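Local coordinates for ABC transporter ATP-binding protein (Leptospira interrogans serovar Copenhageni, PDB 4HZI) that probably binds and hydrolyses ATP as the nucleotide-binding subunit of an orphan ABC transporter involved in manganese utilization and tolerance, at residues N60-L65 with K223-L228; F215-H220 with I237-S242. All coordinates share one frame; numbering follows the deposited sequence.

Contact 1: residues N60-L65 with K223-L228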
ATOM      1  N   ASN A  60      22.874  17.398   2.838  1.00 27.91           N
ATOM      2  CA  ASN A  60      23.282  16.092   2.312  1.00 28.77           C
ATOM      3  C   ASN A  60      22.983  14.874   3.194  1.00 29.78           C
ATOM      4  O   ASN A  60      23.473  13.758   2.943  1.00 28.62           O
ATOM      5  CB  ASN A  60      24.767  16.147   1.846  1.00 31.72           C
ATOM      6  CG  ASN A  60      24.977  17.166   0.735  1.00 33.36           C
ATOM      7  OD1 ASN A  60      24.091  17.420  -0.079  1.00 32.89           O
ATOM      8  ND2 ASN A  60      26.171  17.736   0.679  1.00 42.22           N
ATOM      9  N   GLU A  61      22.131  15.051   4.211  1.00 25.89           N
ATOM     10  CA  GLU A  61      21.575  13.918   4.906  1.00 26.09           C
ATOM     11  C   GLU A  61      20.263  13.407   4.258  1.00 20.52           C
ATOM     12  O   GLU A  61      19.477  14.152   3.590  1.00 23.23           O
ATOM     13  CB  GLU A  61      21.297  14.228   6.387  1.00 27.97           C
ATOM     14  CG  GLU A  61      22.548  14.523   7.178  1.00 35.71           C
ATOM     15  CD  GLU A  61      22.271  14.594   8.665  1.00 41.48           C
ATOM     16  OE1 GLU A  61      21.148  15.052   9.045  1.00 24.73           O
ATOM     17  OE2 GLU A  61      23.190  14.202   9.438  1.00 40.16           O
ATOM     18  N   HIS A  62      20.041  12.126   4.464  1.00 20.95           N
ATOM     19  CA  HIS A  62      18.846  11.451   3.991  1.00 21.18           C
ATOM     20  C   HIS A  62      18.183  10.875   5.263  1.00 21.36           C
ATOM     21  O   HIS A  62      18.710   9.981   5.924  1.00 21.11           O
ATOM     22  CB  HIS A  62      19.242  10.400   2.942  1.00 24.60           C
ATOM     23  CG  HIS A  62      19.821  11.025   1.724  1.00 23.76           C
ATOM     24  ND1 HIS A  62      19.061  11.793   0.851  1.00 24.67           N
ATOM     25  CD2 HIS A  62      21.110  11.136   1.298  1.00 23.59           C
ATOM     26  CE1 HIS A  62      19.844  12.278  -0.098  1.00 26.00           C
ATOM     27  NE2 HIS A  62      21.092  11.892   0.149  1.00 24.66           N
ATOM     28  N   CYS A  63      17.002  11.419   5.578  1.00 19.40           N
ATOM     29  CA  CYS A  63      16.285  11.107   6.802  1.00 19.05           C
ATOM     30  C   CYS A  63      14.938  10.467   6.468  1.00 20.52           C
ATOM     31  O   CYS A  63      14.245  10.931   5.587  1.00 22.19           O
ATOM     32  CB  CYS A  63      16.055  12.395   7.591  1.00 19.50           C
ATOM     33  SG  CYS A  63      15.285  12.074   9.208  1.00 23.66           S
ATOM     34  N   VAL A  64      14.596   9.383   7.134  1.00 21.22           N
ATOM     35  CA  VAL A  64      13.297   8.749   6.957  1.00 22.54           C
ATOM     36  C   VAL A  64      12.372   9.149   8.112  1.00 26.25           C
ATOM     37  O   VAL A  64      12.778   9.145   9.282  1.00 24.48           O
ATOM     38  CB  VAL A  64      13.345   7.215   7.037  1.00 27.99           C
ATOM     39  CG1 VAL A  64      11.991   6.586   6.619  1.00 27.15           C
ATOM     40  CG2 VAL A  64      14.446   6.627   6.265  1.00 36.51           C
ATOM     41  N   LEU A  65      11.114   9.412   7.788  1.00 21.57           N
ATOM     42  CA  LEU A  65      10.048   9.545   8.808  1.00 21.78           C
ATOM     43  C   LEU A  65       9.190   8.307   8.719  1.00 24.21           C
ATOM     44  O   LEU A  65       8.479   8.087   7.721  1.00 23.50           O
ATOM     45  CB  LEU A  65       9.233  10.804   8.547  1.00 22.62           C
ATOM     46  CG  LEU A  65       8.033  11.153   9.417  1.00 26.74           C
ATOM     47  CD1 LEU A  65       8.502  11.565  10.776  1.00 23.92           C
ATOM     48  CD2 LEU A  65       7.218  12.298   8.781  1.00 29.77           C
ATOM     49  N   LYS A 223      25.104  12.115  -7.489  1.00 41.28           N
ATOM     50  CA  LYS A 223      24.887  13.482  -7.047  1.00 43.92           C
ATOM     51  C   LYS A 223      24.553  13.536  -5.551  1.00 46.24           C
ATOM     52  O   LYS A 223      23.720  12.755  -5.089  1.00 37.47           O
ATOM     53  CB  LYS A 223      23.688  14.047  -7.829  1.00 45.76           C
ATOM     54  CG  LYS A 223      23.979  15.392  -8.467  1.00 58.22           C
ATOM     55  CD  LYS A 223      22.888  16.433  -8.281  1.00 60.18           C
ATOM     56  CE  LYS A 223      23.521  17.821  -8.245  1.00 66.66           C
ATOM     57  NZ  LYS A 223      22.546  18.915  -7.986  1.00 71.15           N
ATOM     58  N   LYS A 224      25.208  14.418  -4.794  1.00 38.03           N
ATOM     59  CA  LYS A 224      24.799  14.674  -3.411  1.00 37.67           C
ATOM     60  C   LYS A 224      23.471  15.474  -3.389  1.00 35.02           C
ATOM     61  O   LYS A 224      23.261  16.376  -4.219  1.00 33.71           O
ATOM     62  CB  LYS A 224      25.893  15.408  -2.634  1.00 41.03           C
ATOM     63  CG  LYS A 224      27.026  14.499  -2.174  1.00 40.94           C
ATOM     64  CD  LYS A 224      28.076  15.281  -1.400  1.00 48.37           C
ATOM     65  CE  LYS A 224      29.294  14.434  -1.082  1.00 56.95           C
ATOM     66  NZ  LYS A 224      28.975  13.075  -0.537  1.00 55.20           N
ATOM     67  N   PHE A 225      22.568  15.110  -2.461  1.00 34.11           N
ATOM     68  CA  PHE A 225      21.293  15.842  -2.258  1.00 28.55           C
ATOM     69  C   PHE A 225      20.752  15.599  -0.835  1.00 22.45           C
ATOM     70  O   PHE A 225      21.393  14.897  -0.048  1.00 26.38           O
ATOM     71  CB  PHE A 225      20.238  15.521  -3.339  1.00 28.32           C
ATOM     72  CG  PHE A 225      19.635  14.122  -3.283  1.00 26.84           C
ATOM     73  CD1 PHE A 225      20.368  12.991  -3.589  1.00 29.95           C
ATOM     74  CD2 PHE A 225      18.284  13.940  -2.965  1.00 27.30           C
ATOM     75  CE1 PHE A 225      19.782  11.740  -3.601  1.00 29.61           C
ATOM     76  CE2 PHE A 225      17.701  12.686  -2.945  1.00 26.42           C
ATOM     77  CZ  PHE A 225      18.445  11.566  -3.225  1.00 26.06           C
ATOM     78  N   THR A 226      19.680  16.295  -0.486  1.00 24.47           N
ATOM     79  CA  THR A 226      19.137  16.235   0.898  1.00 27.14           C
ATOM     80  C   THR A 226      17.679  15.797   0.771  1.00 22.58           C
ATOM     81  O   THR A 226      16.961  16.312  -0.092  1.00 24.48           O
ATOM     82  CB  THR A 226      19.199  17.597   1.625  1.00 28.32           C
ATOM     83  OG1 THR A 226      20.536  18.103   1.603  1.00 29.38           O
ATOM     84  CG2 THR A 226      18.818  17.443   3.089  1.00 26.57           C
ATOM     85  N   SER A 227      17.248  14.868   1.614  1.00 24.17           N
ATOM     86  CA  SER A 227      15.898  14.354   1.514  1.00 22.43           C
ATOM     87  C   SER A 227      15.261  13.885   2.800  1.00 21.28           C
ATOM     88  O   SER A 227      15.934  13.493   3.738  1.00 21.30           O
ATOM     89  CB  SER A 227      15.815  13.248   0.452  1.00 21.02           C
ATOM     90  OG  SER A 227      16.318  12.033   0.894  1.00 21.47           O
ATOM     91  N   LEU A 228      13.935  13.861   2.747  1.00 21.19           N
ATOM     92  CA  LEU A 228      13.077  13.340   3.788  1.00 19.27           C
ATOM     93  C   LEU A 228      12.120  12.386   3.129  1.00 22.21           C
ATOM     94  O   LEU A 228      11.383  12.765   2.275  1.00 24.28           O
ATOM     95  CB  LEU A 228      12.286  14.470   4.462  1.00 20.22           C
ATOM     96  CG  LEU A 228      11.281  14.079   5.531  1.00 22.80           C
ATOM     97  CD1 LEU A 228      11.935  13.405   6.724  1.00 25.78           C
ATOM     98  CD2 LEU A 228      10.528  15.311   6.041  1.00 26.44           C
TER
HETATM   99  O   HOH W   1      23.532  12.596  -1.035  1.00 29.96           O
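H62 reaches across to the neighbouring strand and is held there at both of its ring nitrogens. Its CB lies 3.9 Å and its CG 3.7 Å from S227 OG; with CG beside the backbone N (chi1 -65°), the side chain leans toward S227 and points its far end at F225. ND1 meets S227 OG at the ring edge in a nearly straight hydrogen bond of 2.8 Å, 171° at the hydrogen; Y241 OH also bonds this hydroxyl and helps to position it. CE1 drives edge-on into the middle of the F225 face, 3.3 Å above its plane, giving a T-shaped pair with ring planes at 61°. CE1 and NE2 both pass 3.0 Å from F225 O, at too poor an angle for NE2 to bond it, and CD2 stays farther from that oxygen. NE2 is instead hydrogen-bonded to a water that accepts from F225 N.

Behind the ring the two strands run parallel. S227 N donates to E61 O, and C63 N to S227 O over 3.0 Å, so S227 is gripped through both its backbone N and its backbone O. On the opposite face of the sheet from H62, L228 CD1 packs on C63 CB and L65 CB. Before the strands begin, N60 N donates to T226 OG1 at 2.7 Å.

Hydroxyl, water and aromatic face together fix the rotation of the buried imidazole; the two nitrogens' neutral partners are consistent with an uncharged ring.

Contact 2: residues F215-H220 with I237-S242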
ATOM      1  N   PHE A 215      16.330   3.367  -9.506  1.00 30.47           N
ATOM      2  CA  PHE A 215      16.520   4.672 -10.042  1.00 33.22           C
ATOM      3  C   PHE A 215      16.975   5.639  -8.961  1.00 34.80           C
ATOM      4  O   PHE A 215      17.871   6.442  -9.215  1.00 28.94           O
ATOM      5  CB  PHE A 215      15.257   5.149 -10.714  1.00 30.38           C
ATOM      6  CG  PHE A 215      15.196   6.624 -10.918  1.00 38.22           C
ATOM      7  CD1 PHE A 215      15.674   7.196 -12.085  1.00 37.76           C
ATOM      8  CD2 PHE A 215      14.647   7.437  -9.957  1.00 34.13           C
ATOM      9  CE1 PHE A 215      15.617   8.560 -12.264  1.00 39.67           C
ATOM     10  CE2 PHE A 215      14.580   8.788 -10.132  1.00 39.08           C
ATOM     11  CZ  PHE A 215      15.057   9.357 -11.293  1.00 38.51           C
ATOM     12  N   LEU A 216      16.372   5.590  -7.760  1.00 29.96           N
ATOM     13  CA  LEU A 216      16.821   6.471  -6.678  1.00 27.72           C
ATOM     14  C   LEU A 216      18.242   6.263  -6.278  1.00 29.82           C
ATOM     15  O   LEU A 216      18.971   7.228  -6.007  1.00 29.72           O
ATOM     16  CB  LEU A 216      16.016   6.231  -5.397  1.00 33.09           C
ATOM     17  CG  LEU A 216      14.825   7.084  -5.187  1.00 40.98           C
ATOM     18  CD1 LEU A 216      14.270   6.722  -3.783  1.00 34.16           C
ATOM     19  CD2 LEU A 216      15.247   8.553  -5.256  1.00 42.64           C
ATOM     20  N   LYS A 217      18.633   5.005  -6.180  1.00 28.29           N
ATOM     21  CA  LYS A 217      19.970   4.693  -5.783  1.00 34.51           C
ATOM     22  C   LYS A 217      20.982   5.168  -6.809  1.00 35.39           C
ATOM     23  O   LYS A 217      22.077   5.578  -6.450  1.00 33.65           O
ATOM     24  CB  LYS A 217      20.133   3.208  -5.571  1.00 38.49           C
ATOM     25  CG  LYS A 217      19.500   2.683  -4.307  1.00 50.21           C
ATOM     26  CD  LYS A 217      19.735   1.180  -4.207  1.00 56.34           C
ATOM     27  CE  LYS A 217      20.448   0.836  -2.921  1.00 66.59           C
ATOM     28  NZ  LYS A 217      20.558  -0.628  -2.685  1.00 75.39           N
ATOM     29  N   GLU A 218      20.592   5.125  -8.068  1.00 31.32           N
ATOM     30  CA  GLU A 218      21.450   5.509  -9.158  1.00 37.22           C
ATOM     31  C   GLU A 218      21.622   7.013  -9.155  1.00 34.73           C
ATOM     32  O   GLU A 218      22.724   7.540  -9.305  1.00 35.47           O
ATOM     33  CB  GLU A 218      20.843   4.999 -10.466  1.00 42.65           C
ATOM     34  CG  GLU A 218      21.722   5.207 -11.680  1.00 56.93           C
ATOM     35  CD  GLU A 218      21.748   3.989 -12.595  1.00 70.92           C
ATOM     36  OE1 GLU A 218      20.710   3.282 -12.703  1.00 77.23           O
ATOM     37  OE2 GLU A 218      22.818   3.742 -13.197  1.00 77.29           O
ATOM     38  N   TYR A 219      20.528   7.712  -8.914  1.00 32.43           N
ATOM     39  CA  TYR A 219      20.557   9.140  -8.790  1.00 31.93           C
ATOM     40  C   TYR A 219      21.508   9.544  -7.642  1.00 32.52           C
ATOM     41  O   TYR A 219      22.346  10.461  -7.800  1.00 32.92           O
ATOM     42  CB  TYR A 219      19.124   9.692  -8.605  1.00 30.07           C
ATOM     43  CG  TYR A 219      19.101  11.197  -8.575  1.00 30.50           C
ATOM     44  CD1 TYR A 219      18.958  11.920  -9.742  1.00 33.39           C
ATOM     45  CD2 TYR A 219      19.274  11.898  -7.385  1.00 33.00           C
ATOM     46  CE1 TYR A 219      19.005  13.301  -9.735  1.00 37.17           C
ATOM     47  CE2 TYR A 219      19.286  13.286  -7.351  1.00 36.15           C
ATOM     48  CZ  TYR A 219      19.170  13.990  -8.542  1.00 39.89           C
ATOM     49  OH  TYR A 219      19.162  15.363  -8.536  1.00 40.59           O
ATOM     50  N   HIS A 220      21.353   8.890  -6.495  1.00 30.43           N
ATOM     51  CA  HIS A 220      22.141   9.168  -5.318  1.00 32.66           C
ATOM     52  C   HIS A 220      23.629   8.908  -5.553  1.00 33.26           C
ATOM     53  O   HIS A 220      24.470   9.617  -5.014  1.00 31.75           O
ATOM     54  CB  HIS A 220      21.663   8.309  -4.172  1.00 28.68           C
ATOM     55  CG  HIS A 220      22.470   8.435  -2.920  1.00 28.62           C
ATOM     56  ND1 HIS A 220      23.439   7.524  -2.570  1.00 29.72           N
ATOM     57  CD2 HIS A 220      22.466   9.369  -1.946  1.00 28.99           C
ATOM     58  CE1 HIS A 220      24.001   7.895  -1.439  1.00 31.11           C
ATOM     59  NE2 HIS A 220      23.429   9.020  -1.044  1.00 30.86           N
ATOM     60  N   ILE A 237      12.446   1.390   2.366  1.00 27.38           N
ATOM     61  CA  ILE A 237      13.478   2.393   2.687  1.00 24.07           C
ATOM     62  C   ILE A 237      14.798   2.006   2.039  1.00 24.47           C
ATOM     63  O   ILE A 237      15.398   1.033   2.439  1.00 24.28           O
ATOM     64  CB  ILE A 237      13.717   2.494   4.213  1.00 27.05           C
ATOM     65  CG1 ILE A 237      12.424   2.941   4.907  1.00 25.20           C
ATOM     66  CG2 ILE A 237      14.802   3.500   4.490  1.00 25.09           C
ATOM     67  CD1 ILE A 237      12.417   2.800   6.398  1.00 27.22           C
ATOM     68  N   PRO A 238      15.302   2.818   1.108  1.00 26.91           N
ATOM     69  CA  PRO A 238      16.596   2.478   0.506  1.00 32.24           C
ATOM     70  C   PRO A 238      17.761   2.557   1.480  1.00 33.19           C
ATOM     71  O   PRO A 238      17.727   3.290   2.484  1.00 26.81           O
ATOM     72  CB  PRO A 238      16.808   3.559  -0.554  1.00 31.84           C
ATOM     73  CG  PRO A 238      15.598   4.345  -0.636  1.00 26.76           C
ATOM     74  CD  PRO A 238      14.673   3.990   0.496  1.00 29.20           C
ATOM     75  N   ASP A 239      18.848   1.889   1.119  1.00 31.80           N
ATOM     76  CA  ASP A 239      20.029   1.844   1.962  1.00 30.90           C
ATOM     77  C   ASP A 239      20.731   3.157   2.266  1.00 27.53           C
ATOM     78  O   ASP A 239      21.457   3.239   3.250  1.00 29.33           O
ATOM     79  CB  ASP A 239      21.066   0.860   1.364  1.00 43.74           C
ATOM     80  CG  ASP A 239      21.753   1.388   0.068  1.00 51.75           C
ATOM     81  OD1 ASP A 239      21.331   2.405  -0.553  1.00 43.39           O
ATOM     82  OD2 ASP A 239      22.748   0.743  -0.343  1.00 63.45           O
ATOM     83  N   PHE A 240      20.559   4.197   1.464  1.00 24.64           N
ATOM     84  CA  PHE A 240      21.306   5.423   1.744  1.00 25.70           C
ATOM     85  C   PHE A 240      20.682   6.331   2.845  1.00 25.70           C
ATOM     86  O   PHE A 240      21.225   7.342   3.185  1.00 24.84           O
ATOM     87  CB  PHE A 240      21.606   6.215   0.482  1.00 24.26           C
ATOM     88  CG  PHE A 240      20.425   6.679  -0.272  1.00 24.97           C
ATOM     89  CD1 PHE A 240      19.766   7.863   0.075  1.00 26.14           C
ATOM     90  CD2 PHE A 240      19.980   5.988  -1.363  1.00 26.85           C
ATOM     91  CE1 PHE A 240      18.671   8.305  -0.635  1.00 26.89           C
ATOM     92  CE2 PHE A 240      18.873   6.411  -2.079  1.00 25.84           C
ATOM     93  CZ  PHE A 240      18.192   7.571  -1.713  1.00 29.79           C
ATOM     94  N   TYR A 241      19.527   5.950   3.358  1.00 23.51           N
ATOM     95  CA  TYR A 241      18.903   6.653   4.498  1.00 24.34           C
ATOM     96  C   TYR A 241      19.675   6.350   5.763  1.00 23.31           C
ATOM     97  O   TYR A 241      19.798   5.200   6.193  1.00 25.88           O
ATOM     98  CB  TYR A 241      17.387   6.318   4.602  1.00 24.59           C
ATOM     99  CG  TYR A 241      16.699   7.160   3.570  1.00 22.55           C
ATOM    100  CD1 TYR A 241      16.375   8.491   3.823  1.00 20.87           C
ATOM    101  CD2 TYR A 241      16.477   6.664   2.279  1.00 22.09           C
ATOM    102  CE1 TYR A 241      15.859   9.303   2.811  1.00 22.02           C
ATOM    103  CE2 TYR A 241      15.972   7.477   1.273  1.00 21.28           C
ATOM    104  CZ  TYR A 241      15.659   8.770   1.515  1.00 20.98           C
ATOM    105  OH  TYR A 241      15.157   9.544   0.456  1.00 24.53           O
ATOM    106  N   SER A 242      20.245   7.384   6.351  1.00 23.80           N
ATOM    107  CA  SER A 242      21.128   7.189   7.504  1.00 25.03           C
ATOM    108  C   SER A 242      20.560   7.653   8.856  1.00 25.02           C
ATOM    109  O   SER A 242      21.136   7.362   9.908  1.00 21.29           O
ATOM    110  CB  SER A 242      22.430   7.954   7.240  1.00 23.70           C
ATOM    111  OG  SER A 242      22.223   9.360   7.319  1.00 27.96           O
TER
HETATM  112  O   HOH W   2      18.598  -0.353  -0.585  1.00 42.09           O
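Two first torsions set up the stack between H220 and F240: H220 sends its ring off the helix opposite the backbone N (chi1 176°), whereas F240 tucks CG between its own N and carbonyl carbon (chi1 61°). The rings come together almost parallel, planes at 7° and centroids 4.2 Å apart, as an offset stack. Because the side chains slide past each other in opposite directions, each CB ends up over the other's ring: F240 CB sits 3.7 Å from the H220 centroid, and H220 CB makes the matching CH-pi contact on F240.

One turn back along the helix, L216 touches the P238 ring through CD1, while its CB lies near F240 CE2. K217 bends at CG-CD to bring its end over the D239 carboxylate; NZ forms a long salt bridge of 3.5 Å with OD2. A water that accepts from both K217 NZ and D239 N adds a second link, to the backbone, and D239 OD2 has a further, weak bond from N282.

P238 to Y241 form a type I beta turn, which presents F240 to the helix. Here helix 206-222 packs against the connection between parallel strands 227-231 and 243-248, within the alpha/beta core of an ABC ATPase domain.

The centres of contacts 1 and 2 lie about 9 Å apart, and their segments interleave along the chain: 60-65, then 215-220, 223-228 and 237-242. Helix 206-222 is followed, after a short loop, by strand 227-231, which in the mixed sheet lies between strands 194-198 and 62-67; strand 62-67 in turn neighbours 243-248. Contact 1 thus pairs two central strands, and contact 2 sets the helix against the loop entering the next strand. They join where Y241 OH meets S227 OG and S242 N meets H62 O, and where H62 meets the rings of both H220 and F240. Strand 62-67 runs on into a probable Walker A loop, so both contacts belong to the core carrying it.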